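PDB 5ITG: sorbitol dehydrogenase from Gluconobacter oxydans, which probably catalyses the oxidation of D-sorbitol to L-sorbose with NADP as hydride acceptor. Local coordinates for residues Gly133-Asn138 against Ser187-Arg192; Gly142-Glu147 against Thr163-Val168; Ile339-Ala344 against Val389-Glu394. All blocks are in the same frame, centred on the assembly; numbering follows the deposited sequence.

Contact 1: residues Gly133-Asn138 against Ser187-Arg192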
ATOM      1  N   GLY A 133      10.177  -6.658   1.466  1.00 26.10           N
ATOM      2  CA  GLY A 133      11.509  -7.219   1.599  1.00 26.10           C
ATOM      3  C   GLY A 133      12.091  -6.964   2.973  1.00 25.95           C
ATOM      4  O   GLY A 133      12.940  -7.718   3.459  1.00 26.01           O
ATOM      5  N   GLY A 134      11.620  -5.896   3.609  1.00 24.69           N
ATOM      6  CA  GLY A 134      12.105  -5.542   4.927  1.00 22.48           C
ATOM      7  C   GLY A 134      11.772  -6.536   6.024  1.00 21.19           C
ATOM      8  O   GLY A 134      12.405  -6.515   7.072  1.00 22.54           O
ATOM      9  N   TYR A 135      10.789  -7.406   5.801  1.00 19.58           N
ATOM     10  CA  TYR A 135      10.418  -8.377   6.826  1.00 20.24           C
ATOM     11  C   TYR A 135      11.302  -9.627   6.838  1.00 20.45           C
ATOM     12  O   TYR A 135      11.140 -10.510   7.681  1.00 19.75           O
ATOM     13  CB  TYR A 135       8.932  -8.747   6.700  1.00 19.70           C
ATOM     14  CG  TYR A 135       8.012  -7.587   7.046  1.00 16.90           C
ATOM     15  CD1 TYR A 135       7.639  -6.655   6.077  1.00 16.74           C
ATOM     16  CD2 TYR A 135       7.597  -7.368   8.362  1.00 17.96           C
ATOM     17  CE1 TYR A 135       6.885  -5.528   6.410  1.00 16.30           C
ATOM     18  CE2 TYR A 135       6.842  -6.239   8.710  1.00 15.91           C
ATOM     19  CZ  TYR A 135       6.495  -5.320   7.727  1.00 17.14           C
ATOM     20  OH  TYR A 135       5.805  -4.171   8.071  1.00 16.93           O
ATOM     21  N   ASN A 136      12.245  -9.690   5.903  1.00 21.74           N
ATOM     22  CA  ASN A 136      13.196 -10.796   5.848  1.00 22.34           C
ATOM     23  C   ASN A 136      12.574 -12.187   5.813  1.00 22.28           C
ATOM     24  O   ASN A 136      13.019 -13.089   6.526  1.00 22.24           O
ATOM     25  CB  ASN A 136      14.164 -10.684   7.036  1.00 20.02           C
ATOM     26  CG  ASN A 136      15.236 -11.769   7.036  1.00 23.35           C
ATOM     27  OD1 ASN A 136      15.873 -12.031   6.018  1.00 24.40           O
ATOM     28  ND2 ASN A 136      15.446 -12.392   8.187  1.00 22.97           N
ATOM     29  N   ILE A 137      11.534 -12.357   5.000  1.00 21.81           N
ATOM     30  CA  ILE A 137      10.892 -13.660   4.857  1.00 22.19           C
ATOM     31  C   ILE A 137      11.460 -14.301   3.588  1.00 23.14           C
ATOM     32  O   ILE A 137      11.326 -13.748   2.499  1.00 21.74           O
ATOM     33  CB  ILE A 137       9.360 -13.542   4.687  1.00 22.82           C
ATOM     34  CG1 ILE A 137       8.742 -12.866   5.910  1.00 20.03           C
ATOM     35  CG2 ILE A 137       8.759 -14.917   4.461  1.00 21.96           C
ATOM     36  CD1 ILE A 137       9.051 -13.543   7.229  1.00 23.33           C
ATOM     37  N   ASN A 138      12.101 -15.456   3.731  1.00 25.56           N
ATOM     38  CA  ASN A 138      12.672 -16.151   2.582  1.00 27.84           C
ATOM     39  C   ASN A 138      11.549 -16.500   1.607  1.00 29.84           C
ATOM     40  O   ASN A 138      10.539 -17.086   1.993  1.00 29.27           O
ATOM     41  CB  ASN A 138      13.408 -17.411   3.048  1.00 29.93           C
ATOM     42  CG  ASN A 138      14.040 -18.181   1.902  1.00 29.76           C
ATOM     43  OD1 ASN A 138      13.346 -18.778   1.084  1.00 31.20           O
ATOM     44  ND2 ASN A 138      15.365 -18.168   1.840  1.00 31.14           N
ATOM     45  N   SER A 187       2.191  -2.958  11.731  1.00 17.85           N
ATOM     46  CA  SER A 187       2.714  -2.820  10.382  1.00 16.55           C
ATOM     47  C   SER A 187       1.776  -1.936   9.556  1.00 17.22           C
ATOM     48  O   SER A 187       0.553  -2.094   9.609  1.00 16.19           O
ATOM     49  CB  SER A 187       2.827  -4.189   9.719  1.00 16.73           C
ATOM     50  OG  SER A 187       3.173  -4.062   8.354  1.00 17.88           O
ATOM     51  N   CYS A 188       2.344  -0.985   8.823  1.00 17.22           N
ATOM     52  CA  CYS A 188       1.541  -0.136   7.955  1.00 19.42           C
ATOM     53  C   CYS A 188       2.000  -0.297   6.510  1.00 20.14           C
ATOM     54  O   CYS A 188       1.777   0.575   5.664  1.00 21.05           O
ATOM     55  CB  CYS A 188       1.613   1.325   8.392  1.00 21.35           C
ATOM     56  SG  CYS A 188       0.611   1.650   9.871  1.00 27.46           S
ATOM     57  N   ASP A 189       2.653  -1.424   6.240  1.00 20.00           N
ATOM     58  CA  ASP A 189       3.099  -1.751   4.890  1.00 21.13           C
ATOM     59  C   ASP A 189       1.901  -2.345   4.156  1.00 22.52           C
ATOM     60  O   ASP A 189       1.060  -3.005   4.771  1.00 19.97           O
ATOM     61  CB  ASP A 189       4.230  -2.775   4.929  1.00 22.18           C
ATOM     62  CG  ASP A 189       5.589  -2.131   5.143  1.00 22.36           C
ATOM     63  OD1 ASP A 189       6.010  -1.356   4.267  1.00 23.90           O
ATOM     64  OD2 ASP A 189       6.234  -2.400   6.179  1.00 21.19           O
ATOM     65  N   ASN A 190       1.826  -2.115   2.847  1.00 22.88           N
ATOM     66  CA  ASN A 190       0.717  -2.614   2.034  1.00 24.55           C
ATOM     67  C   ASN A 190       0.889  -4.077   1.612  1.00 25.25           C
ATOM     68  O   ASN A 190       1.256  -4.377   0.472  1.00 25.25           O
ATOM     69  CB  ASN A 190       0.546  -1.730   0.793  1.00 27.40           C
ATOM     70  CG  ASN A 190      -0.591  -2.192  -0.104  1.00 29.12           C
ATOM     71  OD1 ASN A 190      -1.725  -2.355   0.345  1.00 28.92           O
ATOM     72  ND2 ASN A 190      -0.289  -2.407  -1.380  1.00 29.32           N
ATOM     73  N   LEU A 191       0.609  -4.981   2.542  1.00 22.67           N
ATOM     74  CA  LEU A 191       0.724  -6.408   2.293  1.00 23.75           C
ATOM     75  C   LEU A 191      -0.531  -7.080   2.827  1.00 21.61           C
ATOM     76  O   LEU A 191      -1.149  -6.588   3.767  1.00 21.99           O
ATOM     77  CB  LEU A 191       1.942  -6.976   3.029  1.00 23.72           C
ATOM     78  CG  LEU A 191       3.281  -6.277   2.783  1.00 27.31           C
ATOM     79  CD1 LEU A 191       4.336  -6.837   3.730  1.00 27.24           C
ATOM     80  CD2 LEU A 191       3.696  -6.478   1.332  1.00 27.59           C
ATOM     81  N   ARG A 192      -0.905  -8.208   2.242  1.00 22.77           N
ATOM     82  CA  ARG A 192      -2.081  -8.916   2.722  1.00 22.59           C
ATOM     83  C   ARG A 192      -1.742  -9.494   4.098  1.00 22.08           C
ATOM     84  O   ARG A 192      -0.701 -10.136   4.281  1.00 21.43           O
ATOM     85  CB  ARG A 192      -2.469  -9.994   1.714  1.00 25.39           C
ATOM     86  CG  ARG A 192      -2.870  -9.379   0.377  1.00 26.65           C
ATOM     87  CD  ARG A 192      -2.994 -10.415  -0.712  1.00 29.97           C
ATOM     88  NE  ARG A 192      -4.115 -11.321  -0.488  1.00 29.92           N
ATOM     89  CZ  ARG A 192      -4.315 -12.429  -1.188  1.00 29.20           C
ATOM     90  NH1 ARG A 192      -3.464 -12.761  -2.152  1.00 26.24           N
ATOM     91  NH2 ARG A 192      -5.359 -13.204  -0.925  1.00 27.17           N
TER

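Contact 2: residues Gly142-Glu147 against Thr163-Val168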
ATOM      1  N   GLY A 142       9.532 -19.473   2.945  1.00 31.62           N
ATOM      2  CA  GLY A 142       8.408 -18.777   3.540  1.00 30.40           C
ATOM      3  C   GLY A 142       8.624 -18.506   5.018  1.00 28.60           C
ATOM      4  O   GLY A 142       7.699 -18.091   5.713  1.00 26.37           O
ATOM      5  N   ALA A 143       9.839 -18.742   5.511  1.00 26.04           N
ATOM      6  CA  ALA A 143      10.123 -18.500   6.923  1.00 26.48           C
ATOM      7  C   ALA A 143      11.101 -17.346   7.135  1.00 25.42           C
ATOM      8  O   ALA A 143      11.772 -16.911   6.203  1.00 25.66           O
ATOM      9  CB  ALA A 143      10.672 -19.768   7.571  1.00 28.37           C
ATOM     10  N   PHE A 144      11.166 -16.854   8.368  1.00 26.23           N
ATOM     11  CA  PHE A 144      12.074 -15.765   8.712  1.00 26.16           C
ATOM     12  C   PHE A 144      13.478 -16.312   8.449  1.00 28.95           C
ATOM     13  O   PHE A 144      13.849 -17.359   8.984  1.00 26.82           O
ATOM     14  CB  PHE A 144      11.911 -15.406  10.186  1.00 25.18           C
ATOM     15  CG  PHE A 144      12.732 -14.231  10.622  1.00 21.43           C
ATOM     16  CD1 PHE A 144      12.463 -12.958  10.133  1.00 20.82           C
ATOM     17  CD2 PHE A 144      13.768 -14.395  11.537  1.00 21.23           C
ATOM     18  CE1 PHE A 144      13.219 -11.856  10.551  1.00 23.84           C
ATOM     19  CE2 PHE A 144      14.524 -13.309  11.961  1.00 22.29           C
ATOM     20  CZ  PHE A 144      14.251 -12.034  11.470  1.00 21.29           C
ATOM     21  N   ASP A 145      14.253 -15.604   7.630  1.00 29.48           N
ATOM     22  CA  ASP A 145      15.590 -16.054   7.259  1.00 30.92           C
ATOM     23  C   ASP A 145      16.674 -15.807   8.300  1.00 31.45           C
ATOM     24  O   ASP A 145      17.190 -14.697   8.426  1.00 30.58           O
ATOM     25  CB  ASP A 145      16.004 -15.410   5.939  1.00 31.87           C
ATOM     26  CG  ASP A 145      17.027 -16.237   5.191  1.00 34.23           C
ATOM     27  OD1 ASP A 145      17.908 -16.828   5.852  1.00 34.92           O
ATOM     28  OD2 ASP A 145      16.955 -16.290   3.947  1.00 33.20           O
ATOM     29  N   LEU A 146      17.029 -16.858   9.029  1.00 32.72           N
ATOM     30  CA  LEU A 146      18.054 -16.770  10.065  1.00 33.90           C
ATOM     31  C   LEU A 146      19.465 -16.728   9.490  1.00 34.52           C
ATOM     32  O   LEU A 146      20.439 -16.602  10.228  1.00 35.44           O
ATOM     33  CB  LEU A 146      17.925 -17.959  11.018  1.00 32.41           C
ATOM     34  CG  LEU A 146      16.558 -18.054  11.697  1.00 32.55           C
ATOM     35  CD1 LEU A 146      16.475 -19.334  12.520  1.00 33.46           C
ATOM     36  CD2 LEU A 146      16.342 -16.824  12.563  1.00 32.11           C
ATOM     37  N   GLU A 147      19.569 -16.831   8.169  1.00 35.37           N
ATOM     38  CA  GLU A 147      20.864 -16.803   7.509  1.00 35.96           C
ATOM     39  C   GLU A 147      21.261 -15.389   7.107  1.00 35.18           C
ATOM     40  O   GLU A 147      22.410 -15.140   6.744  1.00 34.24           O
ATOM     41  CB  GLU A 147      20.842 -17.705   6.275  1.00 39.26           C
ATOM     42  CG  GLU A 147      20.504 -19.154   6.599  1.00 44.39           C
ATOM     43  CD  GLU A 147      21.390 -19.717   7.694  1.00 46.32           C
ATOM     44  OE1 GLU A 147      22.619 -19.800   7.484  1.00 50.36           O
ATOM     45  OE2 GLU A 147      20.861 -20.071   8.768  1.00 49.50           O
ATOM     46  N   THR A 163      19.093  -4.378  13.208  1.00 25.97           N
ATOM     47  CA  THR A 163      17.882  -4.665  12.438  1.00 25.19           C
ATOM     48  C   THR A 163      16.635  -4.333  13.247  1.00 22.64           C
ATOM     49  O   THR A 163      16.669  -4.311  14.481  1.00 21.95           O
ATOM     50  CB  THR A 163      17.799  -6.152  12.010  1.00 24.31           C
ATOM     51  OG1 THR A 163      17.507  -6.968  13.149  1.00 27.04           O
ATOM     52  CG2 THR A 163      19.111  -6.605  11.385  1.00 25.69           C
ATOM     53  N   VAL A 164      15.533  -4.074  12.550  1.00 22.06           N
ATOM     54  CA  VAL A 164      14.285  -3.745  13.225  1.00 19.39           C
ATOM     55  C   VAL A 164      13.915  -4.902  14.140  1.00 19.06           C
ATOM     56  O   VAL A 164      13.435  -4.700  15.249  1.00 20.42           O
ATOM     57  CB  VAL A 164      13.137  -3.466  12.200  1.00 20.68           C
ATOM     58  CG1 VAL A 164      12.771  -4.734  11.445  1.00 18.55           C
ATOM     59  CG2 VAL A 164      11.929  -2.882  12.914  1.00 18.18           C
ATOM     60  N   PHE A 165      14.162  -6.122  13.676  1.00 21.04           N
ATOM     61  CA  PHE A 165      13.861  -7.314  14.465  1.00 21.73           C
ATOM     62  C   PHE A 165      14.646  -7.274  15.774  1.00 22.09           C
ATOM     63  O   PHE A 165      14.095  -7.497  16.855  1.00 20.37           O
ATOM     64  CB  PHE A 165      14.248  -8.567  13.684  1.00 21.90           C
ATOM     65  CG  PHE A 165      13.863  -8.512  12.241  1.00 21.54           C
ATOM     66  CD1 PHE A 165      12.524  -8.482  11.865  1.00 22.55           C
ATOM     67  CD2 PHE A 165      14.837  -8.463  11.256  1.00 21.34           C
ATOM     68  CE1 PHE A 165      12.161  -8.402  10.523  1.00 20.75           C
ATOM     69  CE2 PHE A 165      14.486  -8.385   9.914  1.00 20.61           C
ATOM     70  CZ  PHE A 165      13.140  -8.354   9.548  1.00 21.65           C
ATOM     71  N   GLY A 166      15.942  -6.992  15.664  1.00 23.73           N
ATOM     72  CA  GLY A 166      16.789  -6.928  16.840  1.00 21.66           C
ATOM     73  C   GLY A 166      16.372  -5.849  17.825  1.00 21.89           C
ATOM     74  O   GLY A 166      16.341  -6.088  19.031  1.00 22.29           O
ATOM     75  N   TYR A 167      16.057  -4.660  17.314  1.00 20.07           N
ATOM     76  CA  TYR A 167      15.644  -3.541  18.158  1.00 19.88           C
ATOM     77  C   TYR A 167      14.342  -3.827  18.895  1.00 19.80           C
ATOM     78  O   TYR A 167      14.241  -3.630  20.105  1.00 19.29           O
ATOM     79  CB  TYR A 167      15.459  -2.280  17.312  1.00 21.34           C
ATOM     80  CG  TYR A 167      16.723  -1.482  17.071  1.00 22.70           C
ATOM     81  CD1 TYR A 167      17.277  -0.693  18.082  1.00 24.22           C
ATOM     82  CD2 TYR A 167      17.360  -1.505  15.831  1.00 22.42           C
ATOM     83  CE1 TYR A 167      18.437   0.058  17.863  1.00 24.81           C
ATOM     84  CE2 TYR A 167      18.523  -0.758  15.601  1.00 25.41           C
ATOM     85  CZ  TYR A 167      19.053   0.019  16.621  1.00 25.74           C
ATOM     86  OH  TYR A 167      20.198   0.752  16.404  1.00 29.86           O
ATOM     87  N   VAL A 168      13.344  -4.285  18.147  1.00 20.39           N
ATOM     88  CA  VAL A 168      12.031  -4.573  18.711  1.00 20.43           C
ATOM     89  C   VAL A 168      12.055  -5.693  19.739  1.00 20.53           C
ATOM     90  O   VAL A 168      11.535  -5.537  20.841  1.00 22.71           O
ATOM     91  CB  VAL A 168      11.019  -4.915  17.585  1.00 20.65           C
ATOM     92  CG1 VAL A 168       9.736  -5.480  18.173  1.00 21.08           C
ATOM     93  CG2 VAL A 168      10.710  -3.650  16.784  1.00 19.70           C
TER

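Contact 3: residues Ile339-Ala344 against Val389-Glu394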
ATOM      1  N   ILE A 339     -19.685  -6.639  -7.455  1.00 14.69           N
ATOM      2  CA  ILE A 339     -20.554  -6.300  -6.332  1.00 14.77           C
ATOM      3  C   ILE A 339     -21.550  -7.399  -5.932  1.00 14.33           C
ATOM      4  O   ILE A 339     -21.739  -7.665  -4.736  1.00 14.14           O
ATOM      5  CB  ILE A 339     -21.311  -4.958  -6.598  1.00 15.19           C
ATOM      6  CG1 ILE A 339     -20.328  -3.785  -6.461  1.00 16.10           C
ATOM      7  CG2 ILE A 339     -22.450  -4.774  -5.593  1.00 16.63           C
ATOM      8  CD1 ILE A 339     -20.933  -2.417  -6.765  1.00 15.88           C
ATOM      9  N   PRO A 340     -22.186  -8.061  -6.910  1.00 14.91           N
ATOM     10  CA  PRO A 340     -23.147  -9.115  -6.541  1.00 15.97           C
ATOM     11  C   PRO A 340     -22.496 -10.361  -5.933  1.00 17.19           C
ATOM     12  O   PRO A 340     -23.175 -11.182  -5.323  1.00 17.55           O
ATOM     13  CB  PRO A 340     -23.856  -9.422  -7.865  1.00 15.66           C
ATOM     14  CG  PRO A 340     -23.709  -8.117  -8.642  1.00 14.01           C
ATOM     15  CD  PRO A 340     -22.288  -7.738  -8.342  1.00 12.74           C
ATOM     16  N   THR A 341     -21.182 -10.498  -6.088  1.00 17.08           N
ATOM     17  CA  THR A 341     -20.488 -11.666  -5.543  1.00 18.32           C
ATOM     18  C   THR A 341     -19.389 -11.274  -4.552  1.00 17.80           C
ATOM     19  O   THR A 341     -18.444 -12.028  -4.328  1.00 17.48           O
ATOM     20  CB  THR A 341     -19.876 -12.525  -6.677  1.00 17.67           C
ATOM     21  OG1 THR A 341     -18.799 -11.814  -7.301  1.00 16.59           O
ATOM     22  CG2 THR A 341     -20.935 -12.830  -7.734  1.00 19.14           C
ATOM     23  N   LEU A 342     -19.543 -10.098  -3.945  1.00 16.96           N
ATOM     24  CA  LEU A 342     -18.572  -9.575  -2.986  1.00 16.93           C
ATOM     25  C   LEU A 342     -19.220  -9.268  -1.637  1.00 17.82           C
ATOM     26  O   LEU A 342     -20.201  -8.531  -1.576  1.00 15.29           O
ATOM     27  CB  LEU A 342     -17.936  -8.295  -3.537  1.00 16.29           C
ATOM     28  CG  LEU A 342     -16.932  -7.578  -2.630  1.00 16.31           C
ATOM     29  CD1 LEU A 342     -15.770  -8.519  -2.313  1.00 18.57           C
ATOM     30  CD2 LEU A 342     -16.420  -6.308  -3.316  1.00 17.61           C
ATOM     31  N   LYS A 343     -18.670  -9.823  -0.558  1.00 15.55           N
ATOM     32  CA  LYS A 343     -19.227  -9.577   0.765  1.00 17.77           C
ATOM     33  C   LYS A 343     -18.931  -8.134   1.172  1.00 17.88           C
ATOM     34  O   LYS A 343     -17.807  -7.652   1.047  1.00 18.13           O
ATOM     35  CB  LYS A 343     -18.636 -10.562   1.778  1.00 20.49           C
ATOM     36  CG  LYS A 343     -19.131 -10.380   3.195  1.00 26.02           C
ATOM     37  CD  LYS A 343     -18.581 -11.485   4.097  1.00 33.15           C
ATOM     38  CE  LYS A 343     -18.926 -11.245   5.562  1.00 34.48           C
ATOM     39  NZ  LYS A 343     -20.394 -11.184   5.796  1.00 38.39           N
ATOM     40  N   ALA A 344     -19.943  -7.443   1.668  1.00 18.46           N
ATOM     41  CA  ALA A 344     -19.764  -6.056   2.055  1.00 19.46           C
ATOM     42  C   ALA A 344     -19.504  -5.832   3.537  1.00 21.80           C
ATOM     43  O   ALA A 344     -20.258  -6.299   4.393  1.00 19.49           O
ATOM     44  CB  ALA A 344     -20.972  -5.244   1.623  1.00 20.61           C
ATOM     45  N   VAL A 389     -14.290 -14.656 -11.224  1.00 14.10           N
ATOM     46  CA  VAL A 389     -14.500 -15.649 -12.272  1.00 14.32           C
ATOM     47  C   VAL A 389     -15.084 -16.940 -11.686  1.00 14.83           C
ATOM     48  O   VAL A 389     -16.053 -17.484 -12.215  1.00 15.84           O
ATOM     49  CB  VAL A 389     -13.172 -15.977 -13.008  1.00 15.52           C
ATOM     50  CG1 VAL A 389     -13.376 -17.143 -13.982  1.00 15.35           C
ATOM     51  CG2 VAL A 389     -12.694 -14.746 -13.764  1.00 17.29           C
ATOM     52  N   ARG A 390     -14.510 -17.431 -10.592  1.00 16.43           N
ATOM     53  CA  ARG A 390     -15.022 -18.659  -9.981  1.00 16.43           C
ATOM     54  C   ARG A 390     -16.503 -18.526  -9.630  1.00 15.43           C
ATOM     55  O   ARG A 390     -17.289 -19.428  -9.899  1.00 14.94           O
ATOM     56  CB  ARG A 390     -14.245 -19.019  -8.705  1.00 15.27           C
ATOM     57  CG  ARG A 390     -12.798 -19.451  -8.910  1.00 14.42           C
ATOM     58  CD  ARG A 390     -12.236 -20.066  -7.618  1.00 13.95           C
ATOM     59  NE  ARG A 390     -12.812 -21.382  -7.354  1.00 15.75           N
ATOM     60  CZ  ARG A 390     -12.356 -22.521  -7.876  1.00 16.22           C
ATOM     61  NH1 ARG A 390     -11.302 -22.512  -8.681  1.00 17.32           N
ATOM     62  NH2 ARG A 390     -12.969 -23.668  -7.618  1.00 14.12           N
ATOM     63  N   ARG A 391     -16.883 -17.406  -9.021  1.00 15.54           N
ATOM     64  CA  ARG A 391     -18.281 -17.187  -8.648  1.00 17.32           C
ATOM     65  C   ARG A 391     -19.222 -17.162  -9.844  1.00 17.40           C
ATOM     66  O   ARG A 391     -20.298 -17.757  -9.802  1.00 17.34           O
ATOM     67  CB  ARG A 391     -18.430 -15.879  -7.857  1.00 20.25           C
ATOM     68  CG  ARG A 391     -17.902 -15.970  -6.448  1.00 23.72           C
ATOM     69  CD  ARG A 391     -18.730 -16.943  -5.620  1.00 28.34           C
ATOM     70  NE  ARG A 391     -19.893 -16.304  -5.015  1.00 32.66           N
ATOM     71  CZ  ARG A 391     -19.816 -15.333  -4.109  1.00 34.44           C
ATOM     72  NH1 ARG A 391     -18.625 -14.891  -3.709  1.00 35.41           N
ATOM     73  NH2 ARG A 391     -20.923 -14.815  -3.592  1.00 32.87           N
ATOM     74  N   ALA A 392     -18.815 -16.477 -10.912  1.00 15.83           N
ATOM     75  CA  ALA A 392     -19.637 -16.386 -12.114  1.00 16.73           C
ATOM     76  C   ALA A 392     -19.870 -17.766 -12.702  1.00 16.44           C
ATOM     77  O   ALA A 392     -20.979 -18.085 -13.120  1.00 15.98           O
ATOM     78  CB  ALA A 392     -18.972 -15.493 -13.147  1.00 14.58           C
ATOM     79  N   ILE A 393     -18.819 -18.582 -12.735  1.00 16.59           N
ATOM     80  CA  ILE A 393     -18.925 -19.945 -13.268  1.00 19.06           C
ATOM     81  C   ILE A 393     -19.730 -20.842 -12.331  1.00 18.70           C
ATOM     82  O   ILE A 393     -20.592 -21.595 -12.771  1.00 18.65           O
ATOM     83  CB  ILE A 393     -17.533 -20.597 -13.455  1.00 19.36           C
ATOM     84  CG1 ILE A 393     -16.715 -19.816 -14.486  1.00 17.71           C
ATOM     85  CG2 ILE A 393     -17.700 -22.058 -13.869  1.00 19.44           C
ATOM     86  CD1 ILE A 393     -15.336 -20.403 -14.748  1.00 18.54           C
ATOM     87  N   GLU A 394     -19.433 -20.758 -11.038  1.00 20.04           N
ATOM     88  CA  GLU A 394     -20.117 -21.572 -10.037  1.00 23.04           C
ATOM     89  C   GLU A 394     -21.610 -21.267  -9.951  1.00 23.61           C
ATOM     90  O   GLU A 394     -22.434 -22.182  -9.894  1.00 22.42           O
ATOM     91  CB  GLU A 394     -19.478 -21.365  -8.661  1.00 24.80           C
ATOM     92  CG  GLU A 394     -18.025 -21.822  -8.562  1.00 29.84           C
ATOM     93  CD  GLU A 394     -17.341 -21.328  -7.295  1.00 31.71           C
ATOM     94  OE1 GLU A 394     -17.873 -20.388  -6.656  1.00 32.73           O
ATOM     95  OE2 GLU A 394     -16.262 -21.864  -6.950  1.00 32.82           O
TER

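Contact 1: residues Gly133-Asn138 against Ser187-Arg192
Tyr135 reaches from one loop of the Rossmann domain to Ser187 and Asp189 of another, and its hydroxyl is where the two loops join. The loops follow strands 125-128 and 184-187, which pair in parallel within the sheet, so Gly133-Asn138 and Ser187-Arg192 meet at the C-terminal ends of neighbouring strands. The principle illustrated is the buried hydroxyl that both gives and accepts. Tyr135 OH donates to Asp189 OD2 at 2.6 Å, and at the same length it accepts a hydrogen bond from Ser187 OG, so the two bonds run in one direction, serine to tyrosine to aspartate. The carboxylate oxygen lies at the ring edge near the ring plane and is met on its anti lone pair; ring and carboxylate planes stand 84° apart. Asp189 OD2 takes a second donor, the backbone N of Ile130, while OD1 accepts from the N of Thr131, and these two amides help to fix the carboxylate's rotation. Ser187 OG sits anti to its own backbone N (chi1 173°), which carries it to the phenol oxygen; it also accepts a weak bond from Asp189 N, 3.4 Å from OG. Ile130 and, from helix 194-209, Val197 and Ala198 pack against the tyrosine side chain. A phenylalanine in place of Tyr135 would keep the ring but would probably leave Ser187 OG without its acceptor and Asp189 OD2 with one donor fewer, in a buried setting where such losses are not readily made good. The apolar share of the contact falls to Leu191, whose side chain runs past the ring in the opposite direction and sets its CD1 methyl 3.9 Å from Tyr135 CE1.

Contact 2: residues Gly142-Glu147 against Thr163-Val168
Phe144 meets Phe165 across this contact, and the chain comes to it from Gly142, whose carbonyl oxygen accepts a hydrogen bond from Lys200 NZ of helix 194-209. With CG anti to the backbone N (chi1 -176°), the Phe144 ring reaches the helix and presents an edge to its partner. The pair is a T-shaped, edge-to-face stack: the centroids of the Phe144 and Phe165 rings are 4.7 Å apart and the planes make 79°. Phe144 CE1 stands 3.4 Å above the Phe165 plane, over the ring centre, and CZ is 3.6 Å from Phe165 CG. Val164 CG1 covers the opposite face, so the Phe165 ring is held between a methyl and an aromatic edge. This joins a loop of the Rossmann domain to the first turn of helix 164-177, where Thr163 is the N-cap and its OG1 accepts from Gly166 N at 3.0 Å. Ala201 of helix 194-209 touches both rings. Next comes Asp145, whose OD2 accepts from Asn138 ND2 and whose OD1 turns back on its own chain in an Asx turn, accepting from Glu147 N at 2.9 Å.

Contact 3: residues Ile339-Ala344 against Val389-Glu394
Thr341 and Arg391 carry this contact, which shows how an arginine can pack on one partner with its flat face and its aliphatic stem. The apolar part comes first. Thr341 CB lies 3.8 Å above the plane of the Arg391 guanidinium, over its centre, and the threonine CA is 3.7 Å from NH2 across the same face. Nearer the helix, Thr341 CG2 meets Arg391 CB at 3.9 Å. The arginine chain bends at chi2 (-66°) and again at chi3 (-86°), which folds the guanidinium back over the threonine, with the two side chains running alongside in opposite senses.

The polar part centres on the threonine. Arg391 NH1 stands 2.9 Å from Thr341 O, an oxygen that accepts a hydrogen bond from Arg296 NH1. The hydroxyl has partners of its own: Thr341 OG1 bonds chiefly to the carbonyl oxygen of Asp337, with that of Val338 sharing it, so this buried side chain is tied to the chain just before it.

Among charged groups, Arg391 has long, weak ion pairs with Asp395 and Glu387, while its neighbour Arg390 forms a salt bridge with Asp457.

In the C-terminal domain, the loop after helix 324-338 thus rests on the last turns of helix 377-394. Helix 288-312, through Arg296 and Met297, and helix 350-361, through Leu350, touch Leu342 of the loop, while Ile402 of helix 400-412 packs on Val389 and Ala392.

Contacts 1 and 2 belong to one local assembly in the Rossmann domain: their centres are 11 Å apart, and residues 142-147 and 163-168 are nested within the chain loop that contact 1 closes. Asn138 N probably donates to Ala143 O, 2.9 Å away, and both contacts use the long connection between strand 125-128 and helix 149-156, with helix 194-209 packing on each. Contact 3 comes later in the chain, in the helical C-terminal domain, with its centre about 29 Å from that of contact 1 and 39 Å from that of contact 2. Contacts 1 and 2 thus tie that connection to the strand end and helix beside it, contact 3 joins loop to helix, and none bridges the two domains.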